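Local coordinates for protein succinate-semialdehyde dehydrogenase (NAD(P)(+)) (Marinobacter aquaeolei, PDB 3RH9) that probably oxidises succinate semialdehyde to succinate using NAD(P)+ as cofactor, as a member of the aldehyde dehydrogenase family, at residues 146-151 with 227-232; 151-156 with 166-171. One frame throughout, in Å; residues are numbered along the deposited sequence.

Contact 1 of 2, residues 146-151 with 227-232; sequences RPVGVT and VPMLSF
P228 turns its pyrrolidine ring into the bend at V148-V150: CD sits 3.0 Å from V150 O, while CG lies 3.3 Å from V148 O and packs on the CA of G149. V150 O also takes a CA-H...O contact from V227 CA (3.2 Å, 151° at the hydrogen), and V227 CG1 closes on the same oxygen. The roles then reverse: T151 CA approaches M229 O. With CG1 of V148 anti to the carbonyl carbon (chi1 -76°), its CG2 branch meets CB of the selenomethionine M229 at 3.7 Å; the methyl CG2 of T151 reaches that CB at 3.8 Å, running alongside M229. Without CG and CD, an alanine in place of P228 would probably open a gap beside V150 O and the CA of G149, with V148 O touched by CB alone. At G149's backbone angles a CB would jam against V148 O, hence glycine. Further out, M229 packs on K252 and A254, T151 has backbone bonds with P177 and V179, and P147 O is hydrogen-bonded to NH2 of R436 of the second subunit. The chain passes from antiparallel strand 140-147 into the largely parallel, Rossmann-like sheet of the aldehyde dehydrogenase cofactor-binding domain, where 151-154 and 229-233 are neighbours.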
loop_
_atom_site.group_PDB
_atom_site.type_symbol
_atom_site.label_atom_id
_atom_site.label_comp_id
_atom_site.label_asym_id
_atom_site.label_seq_id
_atom_site.Cartn_x
_atom_site.Cartn_y
_atom_site.Cartn_z
ATOM N N ARG A 146 -0.791 -14.253 -6.199
ATOM C CA ARG A 146 0.552 -14.853 -6.180
ATOM C C ARG A 146 1.373 -14.339 -4.999
ATOM O O ARG A 146 1.168 -13.216 -4.519
ATOM C CB ARG A 146 1.343 -14.512 -7.462
ATOM C CG ARG A 146 0.589 -14.572 -8.765
ATOM C CD ARG A 146 0.244 -15.977 -9.121
ATOM N NE ARG A 146 -0.413 -16.057 -10.413
ATOM C CZ ARG A 146 -0.998 -17.153 -10.882
ATOM N NH1 ARG A 146 -1.007 -18.257 -10.150
ATOM N NH2 ARG A 146 -1.576 -17.144 -12.077
ATOM N N PRO A 147 2.334 -15.136 -4.547
ATOM C CA PRO A 147 3.277 -14.664 -3.533
ATOM C C PRO A 147 4.006 -13.424 -4.026
ATOM O O PRO A 147 4.468 -13.459 -5.158
ATOM C CB PRO A 147 4.274 -15.821 -3.430
ATOM C CG PRO A 147 3.518 -17.017 -3.879
ATOM C CD PRO A 147 2.517 -16.551 -4.885
ATOM N N VAL A 148 4.148 -12.367 -3.223
ATOM C CA VAL A 148 4.907 -11.208 -3.710
ATOM C C VAL A 148 6.337 -11.607 -4.012
ATOM O O VAL A 148 6.989 -11.019 -4.859
ATOM C CB VAL A 148 4.910 -9.951 -2.754
ATOM C CG1 VAL A 148 3.592 -9.202 -2.824
ATOM C CG2 VAL A 148 5.294 -10.312 -1.296
ATOM N N GLY A 149 6.826 -12.617 -3.318
ATOM C CA GLY A 149 8.194 -13.028 -3.506
ATOM C C GLY A 149 8.802 -13.062 -2.140
ATOM O O GLY A 149 8.074 -13.095 -1.154
ATOM N N VAL A 150 10.126 -13.055 -2.080
ATOM C CA VAL A 150 10.834 -13.083 -0.803
ATOM C C VAL A 150 10.661 -11.764 -0.027
ATOM O O VAL A 150 10.961 -10.675 -0.540
ATOM C CB VAL A 150 12.349 -13.412 -0.997
ATOM C CG1 VAL A 150 13.090 -13.297 0.309
ATOM C CG2 VAL A 150 12.515 -14.797 -1.571
ATOM N N THR A 151 10.180 -11.857 1.207
ATOM C CA THR A 151 9.968 -10.648 1.989
ATOM C C THR A 151 10.959 -10.498 3.127
ATOM O O THR A 151 11.478 -11.468 3.637
ATOM C CB THR A 151 8.539 -10.589 2.552
ATOM O OG1 THR A 151 8.292 -11.740 3.371
ATOM C CG2 THR A 151 7.551 -10.583 1.416
ATOM N N VAL A 227 13.931 -9.069 -3.066
ATOM C CA VAL A 227 13.063 -8.751 -1.941
ATOM C C VAL A 227 12.040 -7.695 -2.334
ATOM O O VAL A 227 12.215 -6.527 -2.047
ATOM C CB VAL A 227 13.847 -8.304 -0.709
ATOM C CG1 VAL A 227 12.915 -8.103 0.450
ATOM C CG2 VAL A 227 14.858 -9.344 -0.356
ATOM N N PRO A 228 10.962 -8.116 -3.003
ATOM C CA PRO A 228 9.953 -7.206 -3.545
ATOM C C PRO A 228 9.159 -6.491 -2.465
ATOM O O PRO A 228 8.597 -5.439 -2.723
ATOM C CB PRO A 228 9.023 -8.140 -4.310
ATOM C CG PRO A 228 9.787 -9.388 -4.493
ATOM C CD PRO A 228 10.656 -9.514 -3.317
HETATM N N MSE A 229 9.100 -7.067 -1.274
HETATM C CA MSE A 229 8.302 -6.484 -0.220
HETATM C C MSE A 229 8.979 -6.472 1.140
HETATM O O MSE A 229 9.618 -7.439 1.538
HETATM C CB MSE A 229 6.964 -7.194 -0.107
HETATM C CG MSE A 229 6.315 -7.006 1.235
HETATM SE SE MSE A 229 4.393 -7.212 1.117
HETATM C CE MSE A 229 3.890 -6.342 2.801
ATOM N N LEU A 230 8.797 -5.366 1.853
ATOM C CA LEU A 230 9.270 -5.229 3.209
ATOM C C LEU A 230 8.106 -5.014 4.166
ATOM O O LEU A 230 7.251 -4.161 3.927
ATOM C CB LEU A 230 10.218 -4.045 3.300
ATOM C CG LEU A 230 11.701 -4.371 3.160
ATOM C CD1 LEU A 230 12.020 -4.777 1.743
ATOM C CD2 LEU A 230 12.505 -3.165 3.571
ATOM N N SER A 231 8.067 -5.793 5.245
ATOM C CA SER A 231 7.102 -5.553 6.308
ATOM C C SER A 231 7.840 -5.110 7.573
ATOM O O SER A 231 8.522 -5.908 8.212
ATOM C CB SER A 231 6.234 -6.789 6.570
ATOM O OG SER A 231 5.214 -6.509 7.521
ATOM N N PHE A 232 7.694 -3.829 7.911
ATOM C CA PHE A 232 8.445 -3.207 9.002
ATOM C C PHE A 232 7.555 -2.609 10.107
ATOM O O PHE A 232 6.678 -1.780 9.848
ATOM C CB PHE A 232 9.394 -2.129 8.446
ATOM C CG PHE A 232 9.958 -1.205 9.498
ATOM C CD1 PHE A 232 9.231 -0.092 9.942
ATOM C CD2 PHE A 232 11.213 -1.444 10.051
ATOM C CE1 PHE A 232 9.749 0.755 10.924
ATOM C CE2 PHE A 232 11.736 -0.592 11.033
ATOM C CZ PHE A 232 11.003 0.505 11.464
#

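Contact 2 of 2, residues 151-156 with 166-171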
loop_
_atom_site.group_PDB
_atom_site.type_symbol
_atom_site.label_atom_id
_atom_site.label_comp_id
_atom_site.label_asym_id
_atom_site.label_seq_id
_atom_site.Cartn_x
_atom_site.Cartn_y
_atom_site.Cartn_z
ATOM N N THR A 151 10.180 -11.857 1.207
ATOM C CA THR A 151 9.968 -10.648 1.989
ATOM C C THR A 151 10.959 -10.498 3.127
ATOM O O THR A 151 11.478 -11.468 3.637
ATOM C CB THR A 151 8.539 -10.589 2.552
ATOM O OG1 THR A 151 8.292 -11.740 3.371
ATOM C CG2 THR A 151 7.551 -10.583 1.416
ATOM N N GLY A 152 11.212 -9.262 3.520
ATOM C CA GLY A 152 11.991 -8.990 4.703
ATOM C C GLY A 152 11.066 -8.589 5.822
ATOM O O GLY A 152 10.341 -7.607 5.713
ATOM N N LEU A 153 11.080 -9.364 6.897
ATOM C CA LEU A 153 10.264 -9.077 8.067
ATOM C C LEU A 153 11.105 -8.415 9.175
ATOM O O LEU A 153 12.004 -9.066 9.762
ATOM C CB LEU A 153 9.625 -10.370 8.579
ATOM C CG LEU A 153 8.823 -11.177 7.557
ATOM C CD1 LEU A 153 7.882 -12.124 8.250
ATOM C CD2 LEU A 153 8.043 -10.259 6.671
ATOM N N ILE A 154 10.827 -7.138 9.457
ATOM C CA ILE A 154 11.608 -6.378 10.432
ATOM C C ILE A 154 10.767 -5.947 11.625
ATOM O O ILE A 154 9.752 -5.248 11.465
ATOM C CB ILE A 154 12.249 -5.145 9.778
ATOM C CG1 ILE A 154 12.746 -5.501 8.384
ATOM C CG2 ILE A 154 13.380 -4.596 10.620
ATOM C CD1 ILE A 154 13.470 -4.358 7.709
ATOM N N VAL A 155 11.186 -6.365 12.820
ATOM C CA VAL A 155 10.376 -6.159 14.023
ATOM C C VAL A 155 11.153 -5.446 15.131
ATOM O O VAL A 155 12.379 -5.492 15.143
ATOM C CB VAL A 155 9.780 -7.488 14.545
ATOM C CG1 VAL A 155 8.919 -8.149 13.460
ATOM C CG2 VAL A 155 10.884 -8.420 15.019
ATOM N N PRO A 156 10.437 -4.761 16.051
ATOM C CA PRO A 156 11.068 -4.000 17.125
ATOM C C PRO A 156 11.187 -4.864 18.360
ATOM O O PRO A 156 10.852 -6.044 18.325
ATOM C CB PRO A 156 10.046 -2.888 17.409
ATOM C CG PRO A 156 8.834 -3.210 16.634
ATOM C CD PRO A 156 8.977 -4.601 16.110
ATOM N N LYS A 166 2.463 -11.754 13.691
ATOM C CA LYS A 166 1.526 -11.095 12.788
ATOM C C LYS A 166 2.041 -11.168 11.358
ATOM O O LYS A 166 1.279 -11.382 10.420
ATOM C CB LYS A 166 1.321 -9.620 13.164
ATOM C CG LYS A 166 0.765 -9.357 14.568
ATOM C CD LYS A 166 0.840 -7.864 14.899
ATOM C CE LYS A 166 0.061 -7.512 16.161
ATOM N NZ LYS A 166 -0.009 -6.022 16.417
ATOM N N LYS A 167 3.338 -10.987 11.184
ATOM C CA LYS A 167 3.874 -10.886 9.842
ATOM C C LYS A 167 4.062 -12.250 9.200
ATOM O O LYS A 167 3.822 -12.420 8.013
ATOM C CB LYS A 167 5.194 -10.107 9.833
ATOM C CG LYS A 167 5.104 -8.704 10.377
ATOM C CD LYS A 167 6.402 -7.937 10.141
ATOM C CE LYS A 167 6.342 -6.562 10.780
ATOM N NZ LYS A 167 5.242 -5.741 10.208
ATOM N N LEU A 168 4.500 -13.221 9.991
ATOM C CA LEU A 168 4.931 -14.498 9.440
ATOM C C LEU A 168 3.754 -15.414 9.150
ATOM O O LEU A 168 3.759 -16.141 8.170
ATOM C CB LEU A 168 5.937 -15.168 10.362
ATOM C CG LEU A 168 6.583 -16.422 9.783
ATOM C CD1 LEU A 168 6.895 -16.217 8.307
ATOM C CD2 LEU A 168 7.830 -16.839 10.580
ATOM N N SER A 169 2.735 -15.360 9.994
ATOM C CA SER A 169 1.495 -16.073 9.731
ATOM C C SER A 169 0.873 -15.681 8.388
ATOM O O SER A 169 0.364 -16.536 7.663
ATOM C CB SER A 169 0.501 -15.829 10.851
ATOM O OG SER A 169 0.386 -14.445 11.115
ATOM N N ALA A 170 0.903 -14.395 8.051
ATOM C CA ALA A 170 0.357 -13.938 6.765
ATOM C C ALA A 170 1.287 -14.281 5.601
ATOM O O ALA A 170 0.839 -14.700 4.547
ATOM C CB ALA A 170 0.041 -12.447 6.794
ATOM N N ALA A 171 2.584 -14.129 5.808
ATOM C CA ALA A 171 3.553 -14.438 4.772
ATOM C C ALA A 171 3.616 -15.936 4.390
ATOM O O ALA A 171 3.802 -16.273 3.212
ATOM C CB ALA A 171 4.926 -13.911 5.177
#
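L153 lays its CD1 methyl over one face of the peptide group between K167 and L168, 3.9 Å from K167 C and 4.0 Å from L168 N. The other flat group is the I154-V155 peptide: CE of K167 comes within 3.7 Å of I154 O, standing well off the plane of that group. Between these two peptides runs the aliphatic stem of K167. Its CB meets L153 CD1 at 3.7 Å, and its CE passes CG1 of V155 at 4.0 Å, so the lysine slides past both strand side chains in the opposite direction. The stem is extended as far as CE and then bends (chi4 -61°), turning NZ off its line. L168 CB touches the same L153 methyl, and A171 CB faces T151 more loosely. Strand 151-154 and helix segment 166-171 run nearly antiparallel (159°), their axes 9.5 Å apart at closest approach, as the first strand and the helix of a beta-alpha-beta crossover completed by strand 178-181. The K167 side chain is about 5 Å from that of E256, the predicted active site; with methylenes packed on the strand and NZ holding a salt bridge to E465 and hydrogen bonds to S231 and T233, its end is probably fixed there.

How the contacts relate
Both contacts are buried; the centre of contact 2 lies about 11 Å from the centre of the chain, that of contact 1 about 19 Å, and the 146-147 end of contact 1 meets the second subunit. T151 belongs to both, and contact 2 is nested within the loop that contact 1 closes. Contact 1 is an edgewise meeting of backbone oxygens and small apolar groups where neighbouring strands start; contact 2 is face packing of a helix on one of those strands. They join through S231, whose O accepts a probable bond from I154 N (2.9 Å) and whose hydroxyl reaches the lysine of contact 2. That contact's polar side-chain chemistry lies near the predicted active site, whereas contact 1 is apolar and backbone packing.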